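PDB 2RBC: sugar kinase from Agrobacterium tumefaciens, which probably transfers a phosphate group from ATP to a sugar or a related carbohydrate, as members of the ribokinase (pfkB) family do. Local coordinates for residues A69-Y74 with A274-H279; H77-R82 with E320-A325; C248-A253 with A294-S299; Q261-V266 with L298-A303. One frame throughout, in Å; residues are numbered along the deposited sequence.

Interaction 1 of 4, residues A69-Y74 with A274-H279; sequences ASSAAY and AGDIFH
S71 and D276 meet through their CB atoms, 3.5 Å apart, each side chain leaving its helix in the direction of the other. Beyond that touch the polar ends run on without bonding directly: S71 OG and D276 OD2 are 4.0 Å apart, and a water bridges them, 3.0 Å from S71 OG and donating to D276 OD2 at 3.1 Å. S71 OG lies beside its own backbone N (chi1 -70°), which also lets it hydrogen-bond back to G67 O one turn earlier. One step along, A72 fits closely against the second helix; its CA comes within 3.4 Å of D276 O in a CH...O contact, with CB next to the same carbonyl. I277 starts off pointing away, but its CG1 branch bends back and brings CD1 to 3.9 Å from S71 O.

A274, G275 and D276 match the close of the GAGD signature of pfkB kinases, so helix 274-287 starts at the motif whose aspartate serves as catalytic base in well-studied relatives; that role is inferred here from family resemblance. Over 69-74 and 274-279 the two helical axes approach to 7.4 Å and cross at -52°. Small residues, serine and alanine, make this approach possible. On the side turned from this contact, A69, S70 and A73 pack on strand 82-90 of the central sheet, while the D276 side chain also touches D188 of strand 185-189.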
loop_
_atom_site.group_PDB
_atom_site.type_symbol
_atom_site.label_atom_id
_atom_site.label_comp_id
_atom_site.label_asym_id
_atom_site.label_seq_id
_atom_site.Cartn_x
_atom_site.Cartn_y
_atom_site.Cartn_z
ATOM N N ALA A 69 5.242 -17.398 -7.424
ATOM C CA ALA A 69 6.604 -17.887 -7.726
ATOM C C ALA A 69 7.659 -17.423 -6.723
ATOM O O ALA A 69 8.625 -18.145 -6.419
ATOM C CB ALA A 69 7.051 -17.511 -9.135
ATOM N N SER A 70 7.515 -16.198 -6.248
ATOM C CA SER A 70 8.542 -15.585 -5.396
ATOM C C SER A 70 8.583 -16.300 -4.033
ATOM O O SER A 70 9.642 -16.545 -3.475
ATOM C CB SER A 70 8.235 -14.099 -5.191
ATOM O OG SER A 70 8.448 -13.411 -6.397
ATOM N N SER A 71 7.402 -16.590 -3.511
ATOM C CA SER A 71 7.268 -17.267 -2.241
ATOM C C SER A 71 7.724 -18.744 -2.339
ATOM O O SER A 71 8.289 -19.293 -1.403
ATOM C CB SER A 71 5.793 -17.197 -1.806
ATOM O OG SER A 71 5.418 -15.865 -1.433
ATOM N N ALA A 72 7.410 -19.386 -3.457
ATOM C CA ALA A 72 7.879 -20.732 -3.763
ATOM C C ALA A 72 9.407 -20.718 -3.788
ATOM O O ALA A 72 10.045 -21.593 -3.204
ATOM C CB ALA A 72 7.313 -21.235 -5.149
ATOM N N ALA A 73 9.989 -19.726 -4.459
ATOM C CA ALA A 73 11.431 -19.566 -4.466
ATOM C C ALA A 73 12.019 -19.411 -3.051
ATOM O O ALA A 73 13.028 -20.000 -2.735
ATOM C CB ALA A 73 11.880 -18.398 -5.406
ATOM N N TYR A 74 11.409 -18.540 -2.238
ATOM C CA TYR A 74 11.805 -18.385 -0.867
ATOM C C TYR A 74 11.751 -19.713 -0.105
ATOM O O TYR A 74 12.667 -20.049 0.626
ATOM C CB TYR A 74 10.949 -17.324 -0.203
ATOM C CG TYR A 74 11.335 -17.035 1.221
ATOM C CD1 TYR A 74 12.596 -16.555 1.531
ATOM C CD2 TYR A 74 10.449 -17.248 2.249
ATOM C CE1 TYR A 74 12.972 -16.305 2.829
ATOM C CE2 TYR A 74 10.799 -16.961 3.566
ATOM C CZ TYR A 74 12.070 -16.508 3.850
ATOM O OH TYR A 74 12.422 -16.219 5.158
ATOM N N ALA A 274 0.609 -20.193 1.853
ATOM C CA ALA A 274 0.720 -21.577 2.333
ATOM C C ALA A 274 0.973 -22.510 1.149
ATOM O O ALA A 274 1.910 -23.295 1.146
ATOM C CB ALA A 274 -0.544 -21.989 3.110
ATOM N N GLY A 275 0.156 -22.351 0.114
ATOM C CA GLY A 275 0.275 -23.136 -1.142
ATOM C C GLY A 275 1.607 -22.939 -1.819
ATOM O O GLY A 275 2.205 -23.876 -2.320
ATOM N N ASP A 276 2.111 -21.717 -1.791
ATOM C CA ASP A 276 3.442 -21.420 -2.331
ATOM C C ASP A 276 4.579 -22.120 -1.588
ATOM O O ASP A 276 5.538 -22.629 -2.189
ATOM C CB ASP A 276 3.703 -19.919 -2.310
ATOM C CG ASP A 276 2.618 -19.125 -3.027
ATOM O OD1 ASP A 276 2.103 -19.652 -4.034
ATOM O OD2 ASP A 276 2.298 -17.992 -2.597
ATOM N N ILE A 277 4.487 -22.138 -0.273
ATOM C CA ILE A 277 5.478 -22.862 0.500
ATOM C C ILE A 277 5.390 -24.344 0.143
ATOM O O ILE A 277 6.424 -25.016 0.021
ATOM C CB ILE A 277 5.317 -22.600 2.022
ATOM C CG1 ILE A 277 6.034 -21.310 2.461
ATOM C CG2 ILE A 277 5.883 -23.783 2.853
ATOM C CD1 ILE A 277 5.852 -20.022 1.580
ATOM N N PHE A 278 4.168 -24.864 0.013
ATOM C CA PHE A 278 3.945 -26.244 -0.425
ATOM C C PHE A 278 4.636 -26.503 -1.757
ATOM O O PHE A 278 5.386 -27.444 -1.873
ATOM C CB PHE A 278 2.432 -26.594 -0.530
ATOM C CG PHE A 278 2.127 -28.072 -0.818
ATOM C CD1 PHE A 278 2.343 -28.622 -2.082
ATOM C CD2 PHE A 278 1.587 -28.903 0.183
ATOM C CE1 PHE A 278 2.086 -29.966 -2.329
ATOM C CE2 PHE A 278 1.307 -30.265 -0.057
ATOM C CZ PHE A 278 1.559 -30.795 -1.305
ATOM N N HIS A 279 4.374 -25.658 -2.750
ATOM C CA HIS A 279 4.896 -25.884 -4.109
ATOM C C HIS A 279 6.414 -25.841 -4.205
ATOM O O HIS A 279 7.035 -26.667 -4.888
ATOM C CB HIS A 279 4.291 -24.857 -5.072
ATOM C CG HIS A 279 2.806 -24.945 -5.151
ATOM N ND1 HIS A 279 2.001 -23.832 -5.220
ATOM C CD2 HIS A 279 1.973 -26.012 -5.111
ATOM C CE1 HIS A 279 0.727 -24.214 -5.207
ATOM N NE2 HIS A 279 0.683 -25.530 -5.152
HETATM O O HOH W 1 2.602 -14.989 -1.902
#

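Interaction 2 of 4, residues H77-R82 with E320-A325; sequences HRMGGR and EETEEA. With SO4 (sulfate ion), chain D.
The guanidinium of R78 has E321 on an oblique line and a sulfate at its edge, in its plane. R78 NH2 donates to sulfate O1 at 2.9 Å in a fairly straight bond (164°), while NH1 reaches O2 only weakly. E321 OE1 stays 4.3 Å from R78 NH2, beyond salt-bridge range. The R78 chain is bent at both chi2 and chi3, which carries the guanidinium obliquely past the end of the helix, and NE is taken up by A316 O; that bond and the sulfate together set how the flat group is turned.

Deeper in, the selenomethionine M79 crosses T322 at about a right angle. Its doubly bent chain lays SE 3.4 Å from T322 OG1 and puts CE against T322 CB and CG2, CE to CG2 being 3.7 Å. T322 OG1 itself is hydrogen-bonded to T318 O, just before the helix begins, so it meets the selenium as a neighbour already engaged elsewhere. L298 of helix 292-307 touches both M79 and T322.

M79 sits where helix 68-78 ends in a Schellman motif: G80, with positive phi, is the C-prime residue, and G80 N bonds to H77 O at 3.0 Å. The M79 carbonyl is met by R319 NH1 from the start of the last helix.

The contact is therefore two-layered: an inner part where selenium and methyl of M79 meet the methyl of T322 and its engaged hydroxyl, and an outer charged rim where R78 probably feels E321 electrostatically while its NH2, and weakly NH1, donate to an anion, most likely one from the crystallisation liquor.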
loop_
_atom_site.group_PDB
_atom_site.type_symbol
_atom_site.label_atom_id
_atom_site.label_comp_id
_atom_site.label_asym_id
_atom_site.label_seq_id
_atom_site.Cartn_x
_atom_site.Cartn_y
_atom_site.Cartn_z
ATOM N N HIS A 77 14.742 -21.955 -0.942
ATOM C CA HIS A 77 15.875 -21.495 -0.164
ATOM C C HIS A 77 15.803 -21.945 1.304
ATOM O O HIS A 77 16.747 -22.538 1.838
ATOM C CB HIS A 77 15.947 -19.969 -0.218
ATOM C CG HIS A 77 16.829 -19.379 0.821
ATOM N ND1 HIS A 77 18.202 -19.516 0.795
ATOM C CD2 HIS A 77 16.540 -18.638 1.911
ATOM C CE1 HIS A 77 18.710 -18.881 1.837
ATOM N NE2 HIS A 77 17.717 -18.352 2.533
ATOM N N ARG A 78 14.666 -21.694 1.931
ATOM C CA ARG A 78 14.496 -22.005 3.344
ATOM C C ARG A 78 14.643 -23.501 3.603
ATOM O O ARG A 78 15.128 -23.899 4.663
ATOM C CB ARG A 78 13.138 -21.562 3.834
ATOM C CG ARG A 78 12.959 -20.041 3.879
ATOM C CD ARG A 78 13.762 -19.442 5.009
ATOM N NE ARG A 78 13.119 -19.721 6.290
ATOM C CZ ARG A 78 13.637 -19.444 7.475
ATOM N NH1 ARG A 78 14.842 -18.926 7.579
ATOM N NH2 ARG A 78 12.961 -19.743 8.579
HETATM N N MSE A 79 14.232 -24.296 2.616
HETATM C CA MSE A 79 14.255 -25.755 2.711
HETATM C C MSE A 79 15.570 -26.394 2.261
HETATM O O MSE A 79 15.665 -27.613 2.157
HETATM C CB MSE A 79 13.112 -26.325 1.912
HETATM C CG MSE A 79 11.738 -25.934 2.420
HETATM SE SE MSE A 79 11.355 -26.526 4.264
HETATM C CE MSE A 79 10.795 -28.364 3.879
ATOM N N GLY A 80 16.573 -25.568 2.004
ATOM C CA GLY A 80 17.937 -26.044 1.814
ATOM C C GLY A 80 18.365 -26.144 0.362
ATOM O O GLY A 80 19.415 -26.701 0.069
ATOM N N GLY A 81 17.526 -25.675 -0.557
ATOM C CA GLY A 81 17.891 -25.652 -1.968
ATOM C C GLY A 81 18.411 -24.302 -2.379
ATOM O O GLY A 81 18.551 -23.382 -1.545
ATOM N N ARG A 82 18.735 -24.191 -3.658
ATOM C CA ARG A 82 19.141 -22.920 -4.268
ATOM C C ARG A 82 18.019 -22.496 -5.174
ATOM O O ARG A 82 17.480 -23.303 -5.906
ATOM C CB ARG A 82 20.439 -23.087 -5.042
ATOM C CG ARG A 82 21.637 -23.036 -4.138
ATOM C CD ARG A 82 22.914 -23.318 -4.862
ATOM N NE ARG A 82 23.068 -24.728 -5.244
ATOM C CZ ARG A 82 23.151 -25.187 -6.506
ATOM N NH1 ARG A 82 23.055 -24.373 -7.574
ATOM N NH2 ARG A 82 23.332 -26.487 -6.718
ATOM N N GLU A 320 15.203 -28.018 8.713
ATOM C CA GLU A 320 15.348 -28.612 10.034
ATOM C C GLU A 320 14.039 -28.553 10.845
ATOM O O GLU A 320 13.584 -29.557 11.391
ATOM C CB GLU A 320 16.469 -27.893 10.780
ATOM C CG GLU A 320 17.887 -28.077 10.172
ATOM C CD GLU A 320 18.076 -27.425 8.784
ATOM O OE1 GLU A 320 17.434 -26.362 8.502
ATOM O OE2 GLU A 320 18.863 -28.018 7.984
ATOM N N GLU A 321 13.424 -27.378 10.884
ATOM C CA GLU A 321 12.141 -27.177 11.591
ATOM C C GLU A 321 11.060 -28.079 11.033
ATOM O O GLU A 321 10.307 -28.690 11.803
ATOM C CB GLU A 321 11.661 -25.724 11.546
ATOM C CG GLU A 321 12.464 -24.825 12.422
ATOM C CD GLU A 321 12.269 -23.359 12.175
ATOM O OE1 GLU A 321 11.612 -22.924 11.179
ATOM O OE2 GLU A 321 12.808 -22.607 13.016
ATOM N N THR A 322 10.997 -28.173 9.699
ATOM C CA THR A 322 10.041 -29.056 9.012
ATOM C C THR A 322 10.312 -30.545 9.306
ATOM O O THR A 322 9.383 -31.306 9.651
ATOM C CB THR A 322 10.001 -28.792 7.469
ATOM O OG1 THR A 322 9.915 -27.370 7.193
ATOM C CG2 THR A 322 8.781 -29.522 6.808
ATOM N N GLU A 323 11.582 -30.957 9.230
ATOM C CA GLU A 323 11.931 -32.355 9.481
ATOM C C GLU A 323 11.562 -32.770 10.904
ATOM O O GLU A 323 11.039 -33.870 11.122
ATOM C CB GLU A 323 13.424 -32.649 9.264
ATOM C CG GLU A 323 14.024 -32.418 7.861
ATOM C CD GLU A 323 13.719 -33.474 6.869
ATOM O OE1 GLU A 323 13.052 -34.480 7.261
ATOM O OE2 GLU A 323 14.136 -33.299 5.678
ATOM N N GLU A 324 11.846 -31.912 11.879
ATOM C CA GLU A 324 11.549 -32.242 13.261
ATOM C C GLU A 324 10.045 -32.251 13.506
ATOM O O GLU A 324 9.543 -33.136 14.150
ATOM C CB GLU A 324 12.267 -31.295 14.217
ATOM C CG GLU A 324 11.977 -31.484 15.700
ATOM C CD GLU A 324 12.284 -32.870 16.229
ATOM O OE1 GLU A 324 13.102 -33.604 15.636
ATOM O OE2 GLU A 324 11.704 -33.246 17.266
ATOM N N ALA A 325 9.336 -31.239 13.003
ATOM C CA ALA A 325 7.888 -31.211 13.122
ATOM C C ALA A 325 7.262 -32.478 12.546
ATOM O O ALA A 325 6.386 -33.128 13.162
ATOM C CB ALA A 325 7.317 -29.928 12.447
HETATM S S SO4 D . 15.703 -18.205 10.899
HETATM O O1 SO4 D . 14.359 -18.785 10.879
HETATM O O2 SO4 D . 15.786 -17.081 9.965
HETATM O O3 SO4 D . 15.959 -17.626 12.219
HETATM O O4 SO4 D . 16.677 -19.263 10.591
HETATM O O HOH W 2 17.515 -25.125 6.180
#

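Interaction 3 of 4, residues C248-A253 with A294-S299; sequences CWWTEA and AAVRLS. With SO4 (sulfate ion), chain B.
V296 spreads its two methyls over C248 and W250, one for each. CG1, anti to the backbone N (chi1 170°), rests against C248, with 3.9 Å to SG. CG2 turns the other way and lies over one face of the W250 indole: it is 4.2 Å from the centroid of the six-membered ring and only 15° off the ring normal, a CH-pi contact set toward the rim at W250 CE3.

The next layer out fixes the indole. Its NE1 donates to E252 OE2 at 3.0 Å, lying nearly in the ring plane, although the carboxylate is met from above its own plane. E252 OE1 in turn is hydrogen-bonded to S292 OG at the start of helix 292-307, so the residue that steadies the ring also links the loop after the strand to the helix. H259 and F238, on the strands flanking 248-251, meet the ring as well.

On the helix, S299 OG donates to A295 O at 2.7 Å, and the S299 backbone N reaches the same oxygen from the opposite face of its carbonyl plane. R297 stretches out toward a sulfate, with NH2 2.9 Å from sulfate O2, and NE bonds to Q261 OE1. Here helix 292-307 covers the antiparallel end of the central sheet in this alpha/beta kinase fold.

Across the join itself everything is methyl, sulfur and aromatic face. The strand-helix contact thus rests on dispersion, while polar partners are found around its margins, the W250-E252 pair and the R297 guanidinium lying in different directions.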
loop_
_atom_site.group_PDB
_atom_site.type_symbol
_atom_site.label_atom_id
_atom_site.label_comp_id
_atom_site.label_asym_id
_atom_site.label_seq_id
_atom_site.Cartn_x
_atom_site.Cartn_y
_atom_site.Cartn_z
ATOM N N CYS A 248 -4.244 -33.640 0.956
ATOM C CA CYS A 248 -3.787 -33.630 -0.441
ATOM C C CYS A 248 -4.065 -34.995 -1.083
ATOM O O CYS A 248 -3.708 -36.028 -0.529
ATOM C CB CYS A 248 -2.308 -33.309 -0.466
ATOM S SG CYS A 248 -1.611 -33.337 -2.099
ATOM N N TRP A 249 -4.752 -34.974 -2.222
ATOM C CA TRP A 249 -5.026 -36.154 -3.019
ATOM C C TRP A 249 -4.160 -36.124 -4.251
ATOM O O TRP A 249 -3.942 -35.062 -4.808
ATOM C CB TRP A 249 -6.481 -36.160 -3.479
ATOM C CG TRP A 249 -7.456 -36.510 -2.404
ATOM C CD1 TRP A 249 -7.991 -37.737 -2.165
ATOM C CD2 TRP A 249 -8.012 -35.631 -1.424
ATOM N NE1 TRP A 249 -8.849 -37.676 -1.104
ATOM C CE2 TRP A 249 -8.898 -36.392 -0.641
ATOM C CE3 TRP A 249 -7.868 -34.262 -1.156
ATOM C CZ2 TRP A 249 -9.630 -35.852 0.413
ATOM C CZ3 TRP A 249 -8.623 -33.708 -0.095
ATOM C CH2 TRP A 249 -9.473 -34.512 0.679
ATOM N N TRP A 250 -3.646 -37.277 -4.677
ATOM C CA TRP A 250 -2.828 -37.290 -5.905
ATOM C C TRP A 250 -2.879 -38.622 -6.616
ATOM O O TRP A 250 -3.251 -39.660 -6.032
ATOM C CB TRP A 250 -1.348 -36.904 -5.617
ATOM C CG TRP A 250 -0.461 -38.015 -5.042
ATOM C CD1 TRP A 250 0.354 -38.840 -5.737
ATOM C CD2 TRP A 250 -0.296 -38.354 -3.664
ATOM N NE1 TRP A 250 1.012 -39.697 -4.885
ATOM C CE2 TRP A 250 0.636 -39.409 -3.600
ATOM C CE3 TRP A 250 -0.848 -37.861 -2.465
ATOM C CZ2 TRP A 250 1.010 -40.012 -2.389
ATOM C CZ3 TRP A 250 -0.464 -38.432 -1.273
ATOM C CH2 TRP A 250 0.469 -39.498 -1.243
ATOM N N THR A 251 -2.482 -38.555 -7.888
ATOM C CA THR A 251 -2.259 -39.711 -8.732
ATOM C C THR A 251 -0.858 -39.618 -9.364
ATOM O O THR A 251 -0.395 -38.553 -9.799
ATOM C CB THR A 251 -3.369 -39.856 -9.837
ATOM O OG1 THR A 251 -3.364 -38.699 -10.671
ATOM C CG2 THR A 251 -4.771 -40.032 -9.257
ATOM N N GLU A 252 -0.182 -40.763 -9.406
ATOM C CA GLU A 252 1.101 -40.878 -10.076
ATOM C C GLU A 252 0.918 -40.947 -11.585
ATOM O O GLU A 252 -0.154 -41.331 -12.083
ATOM C CB GLU A 252 1.812 -42.151 -9.628
ATOM C CG GLU A 252 1.951 -42.314 -8.119
ATOM C CD GLU A 252 3.025 -41.434 -7.507
ATOM O OE1 GLU A 252 3.832 -40.821 -8.258
ATOM O OE2 GLU A 252 3.047 -41.373 -6.252
ATOM N N ALA A 253 1.995 -40.638 -12.313
ATOM C CA ALA A 253 2.059 -40.885 -13.747
ATOM C C ALA A 253 1.706 -42.323 -14.046
ATOM O O ALA A 253 2.090 -43.207 -13.303
ATOM C CB ALA A 253 3.464 -40.585 -14.281
ATOM N N ALA A 294 6.486 -39.111 0.611
ATOM C CA ALA A 294 7.483 -38.333 1.405
ATOM C C ALA A 294 7.478 -36.837 1.039
ATOM O O ALA A 294 7.514 -35.950 1.916
ATOM C CB ALA A 294 8.870 -38.919 1.214
ATOM N N ALA A 295 7.403 -36.562 -0.260
ATOM C CA ALA A 295 7.394 -35.193 -0.779
ATOM C C ALA A 295 6.101 -34.461 -0.431
ATOM O O ALA A 295 6.118 -33.297 -0.082
ATOM C CB ALA A 295 7.607 -35.214 -2.255
ATOM N N VAL A 296 4.971 -35.144 -0.523
ATOM C CA VAL A 296 3.714 -34.542 -0.157
ATOM C C VAL A 296 3.707 -34.251 1.342
ATOM O O VAL A 296 3.232 -33.219 1.757
ATOM C CB VAL A 296 2.541 -35.408 -0.554
ATOM C CG1 VAL A 296 1.251 -34.867 0.070
ATOM C CG2 VAL A 296 2.405 -35.495 -2.079
ATOM N N ARG A 297 4.181 -35.189 2.152
ATOM C CA ARG A 297 4.292 -34.961 3.599
ATOM C C ARG A 297 5.145 -33.767 3.981
ATOM O O ARG A 297 4.709 -32.926 4.772
ATOM C CB ARG A 297 4.868 -36.184 4.312
ATOM C CG ARG A 297 3.879 -37.255 4.531
ATOM C CD ARG A 297 4.539 -38.533 4.887
ATOM N NE ARG A 297 3.541 -39.511 5.253
ATOM C CZ ARG A 297 3.819 -40.666 5.839
ATOM N NH1 ARG A 297 5.067 -41.018 6.105
ATOM N NH2 ARG A 297 2.837 -41.463 6.179
ATOM N N LEU A 298 6.363 -33.705 3.450
ATOM C CA LEU A 298 7.270 -32.616 3.754
ATOM C C LEU A 298 6.669 -31.260 3.365
ATOM O O LEU A 298 6.761 -30.309 4.141
ATOM C CB LEU A 298 8.611 -32.814 3.028
ATOM C CG LEU A 298 9.772 -31.885 3.383
ATOM C CD1 LEU A 298 10.366 -32.141 4.776
ATOM C CD2 LEU A 298 10.834 -31.932 2.264
ATOM N N SER A 299 6.070 -31.191 2.170
ATOM C CA SER A 299 5.451 -29.972 1.676
ATOM C C SER A 299 4.270 -29.552 2.538
ATOM O O SER A 299 4.085 -28.348 2.811
ATOM C CB SER A 299 4.988 -30.182 0.244
ATOM O OG SER A 299 6.046 -30.625 -0.566
HETATM S S SO4 B . -0.117 -40.046 7.995
HETATM O O1 SO4 B . 0.175 -41.314 8.655
HETATM O O2 SO4 B . 0.373 -40.076 6.626
HETATM O O3 SO4 B . -1.563 -39.811 7.926
HETATM O O4 SO4 B . 0.569 -38.999 8.749
#

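Interaction 4 of 4, residues Q261-V266 with L298-A303; sequences QTTMQV and LSSVAA. With SO4 (sulfate ion), chain B.
T263 turns its hydroxyl to the helix: OG1 stands opposite the backbone N (chi1 -170°) and comes 3.5 Å from S300 CB. It gains the helix backbone through a water, which is 2.6 Å from T263 OG1 and donates to S300 O at 2.7 Å. A second water donates both to Q261 O and, at 2.7 Å, to S300 OG; that serine hydroxyl is already bonded to V296 O of the preceding turn. The selenomethionine M264 runs extended as far as its selenium, then bends at chi3 (76°), folding CE obliquely onto V301 CG1 at 4.1 Å.

Residues 261-266 lead from the last antiparallel strand of the central sheet, 258-261, toward helix 274-287, and this stretch crosses the outside of helix 292-307 on the way. W329 of the C-terminal helix touches both Q261 and V301.

At the strand end the Q261 chain bends at chi2. This brings its amide round so that NE2 donates in plane to a lone pair of T262 O at 2.8 Å and also to sulfate O2 at 2.6 Å. R293 NH1 bonds to Q261 OE1, and Q265 NE2 folds back over T263 O, meeting it at 3.1 Å from above the carbonyl plane.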
loop_
_atom_site.group_PDB
_atom_site.type_symbol
_atom_site.label_atom_id
_atom_site.label_comp_id
_atom_site.label_asym_id
_atom_site.label_seq_id
_atom_site.Cartn_x
_atom_site.Cartn_y
_atom_site.Cartn_z
ATOM N N GLN A 261 -3.014 -37.990 1.509
ATOM C CA GLN A 261 -2.150 -37.698 2.644
ATOM C C GLN A 261 -2.766 -36.589 3.481
ATOM O O GLN A 261 -3.006 -35.493 3.009
ATOM C CB GLN A 261 -0.750 -37.287 2.154
ATOM C CG GLN A 261 0.255 -36.905 3.258
ATOM C CD GLN A 261 0.433 -37.997 4.270
ATOM O OE1 GLN A 261 0.917 -39.075 3.928
ATOM N NE2 GLN A 261 0.047 -37.745 5.524
ATOM N N THR A 262 -3.026 -36.886 4.743
ATOM C CA THR A 262 -3.553 -35.886 5.642
ATOM C C THR A 262 -2.425 -34.918 5.983
ATOM O O THR A 262 -1.247 -35.255 5.845
ATOM C CB THR A 262 -4.128 -36.525 6.913
ATOM O OG1 THR A 262 -4.963 -35.583 7.585
ATOM C CG2 THR A 262 -3.032 -36.981 7.849
ATOM N N THR A 263 -2.791 -33.720 6.408
ATOM C CA THR A 263 -1.820 -32.750 6.846
ATOM C C THR A 263 -1.865 -32.588 8.369
ATOM O O THR A 263 -2.751 -33.116 9.055
ATOM C CB THR A 263 -1.901 -31.395 6.091
ATOM O OG1 THR A 263 -0.759 -30.636 6.467
ATOM C CG2 THR A 263 -3.178 -30.575 6.407
HETATM N N MSE A 264 -0.835 -31.918 8.875
HETATM C CA MSE A 264 -0.682 -31.603 10.280
HETATM C C MSE A 264 -1.626 -30.477 10.661
HETATM O O MSE A 264 -1.634 -29.414 10.034
HETATM C CB MSE A 264 0.753 -31.164 10.554
HETATM C CG MSE A 264 1.000 -30.851 11.997
HETATM SE SE MSE A 264 2.898 -30.533 12.332
HETATM C CE MSE A 264 3.133 -28.710 11.577
ATOM N N GLN A 265 -2.395 -30.685 11.714
ATOM C CA GLN A 265 -3.325 -29.679 12.143
ATOM C C GLN A 265 -2.641 -28.629 13.022
ATOM O O GLN A 265 -1.921 -28.957 13.963
ATOM C CB GLN A 265 -4.531 -30.301 12.822
ATOM C CG GLN A 265 -5.231 -31.349 11.925
ATOM C CD GLN A 265 -5.764 -30.784 10.601
ATOM O OE1 GLN A 265 -6.615 -29.905 10.612
ATOM N NE2 GLN A 265 -5.252 -31.283 9.464
ATOM N N VAL A 266 -2.812 -27.373 12.655
ATOM C CA VAL A 266 -2.166 -26.295 13.336
ATOM C C VAL A 266 -3.228 -25.215 13.517
ATOM O O VAL A 266 -4.298 -25.290 12.926
ATOM C CB VAL A 266 -0.962 -25.754 12.520
ATOM C CG1 VAL A 266 0.079 -26.829 12.355
ATOM C CG2 VAL A 266 -1.421 -25.174 11.171
ATOM N N LEU A 298 6.363 -33.705 3.450
ATOM C CA LEU A 298 7.270 -32.616 3.754
ATOM C C LEU A 298 6.669 -31.260 3.365
ATOM O O LEU A 298 6.761 -30.309 4.141
ATOM C CB LEU A 298 8.611 -32.814 3.028
ATOM C CG LEU A 298 9.772 -31.885 3.383
ATOM C CD1 LEU A 298 10.366 -32.141 4.776
ATOM C CD2 LEU A 298 10.834 -31.932 2.264
ATOM N N SER A 299 6.070 -31.191 2.170
ATOM C CA SER A 299 5.451 -29.972 1.676
ATOM C C SER A 299 4.270 -29.552 2.538
ATOM O O SER A 299 4.085 -28.348 2.811
ATOM C CB SER A 299 4.988 -30.182 0.244
ATOM O OG SER A 299 6.046 -30.625 -0.566
ATOM N N SER A 300 3.483 -30.542 2.966
ATOM C CA SER A 300 2.358 -30.315 3.848
ATOM C C SER A 300 2.778 -29.748 5.191
ATOM O O SER A 300 2.182 -28.778 5.676
ATOM C CB SER A 300 1.575 -31.614 4.101
ATOM O OG SER A 300 0.950 -32.033 2.902
ATOM N N VAL A 301 3.784 -30.357 5.812
ATOM C CA VAL A 301 4.248 -29.880 7.094
ATOM C C VAL A 301 4.841 -28.480 6.990
ATOM O O VAL A 301 4.584 -27.619 7.839
ATOM C CB VAL A 301 5.258 -30.898 7.753
ATOM C CG1 VAL A 301 5.853 -30.347 9.053
ATOM C CG2 VAL A 301 4.528 -32.237 8.018
ATOM N N ALA A 302 5.625 -28.247 5.954
ATOM C CA ALA A 302 6.211 -26.932 5.733
ATOM C C ALA A 302 5.125 -25.868 5.616
ATOM O O ALA A 302 5.198 -24.808 6.260
ATOM C CB ALA A 302 7.092 -26.939 4.500
ATOM N N ALA A 303 4.101 -26.168 4.836
ATOM C CA ALA A 303 2.965 -25.246 4.660
ATOM C C ALA A 303 2.248 -24.997 5.967
ATOM O O ALA A 303 1.967 -23.872 6.315
ATOM C CB ALA A 303 1.993 -25.785 3.598
HETATM S S SO4 B . -0.117 -40.046 7.995
HETATM O O1 SO4 B . 0.175 -41.314 8.655
HETATM O O2 SO4 B . 0.373 -40.076 6.626
HETATM O O3 SO4 B . -1.563 -39.811 7.926
HETATM O O4 SO4 B . 0.569 -38.999 8.749
HETATM O O HOH W 3 -1.664 -32.745 2.825
HETATM O O HOH W 4 -0.459 -28.287 5.329
#

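Overall arrangement
Helix 292-307 joins interactions 3 and 4, whose centres are about 11 Å apart and which share L298 and S299; both reach the same sulfate, through R297 and Q261, with R332 as a further ligand. Interaction 2 lies about 13 Å from interaction 4, centre to centre, and meets it where T322 CG2 comes 3.5 Å from A302 N. Interaction 1, about 4 Å from the middle of the chain, lies at the head of helix 274-287, probably the catalytic region; F278 on that helix passes the packing outward, F278 CE2 being 3.5 Å from S300 OG and F278 CZ 4.1 Å from C248 SG. Helix 68-78 serves interaction 1 in mid-length and interaction 2 at its end.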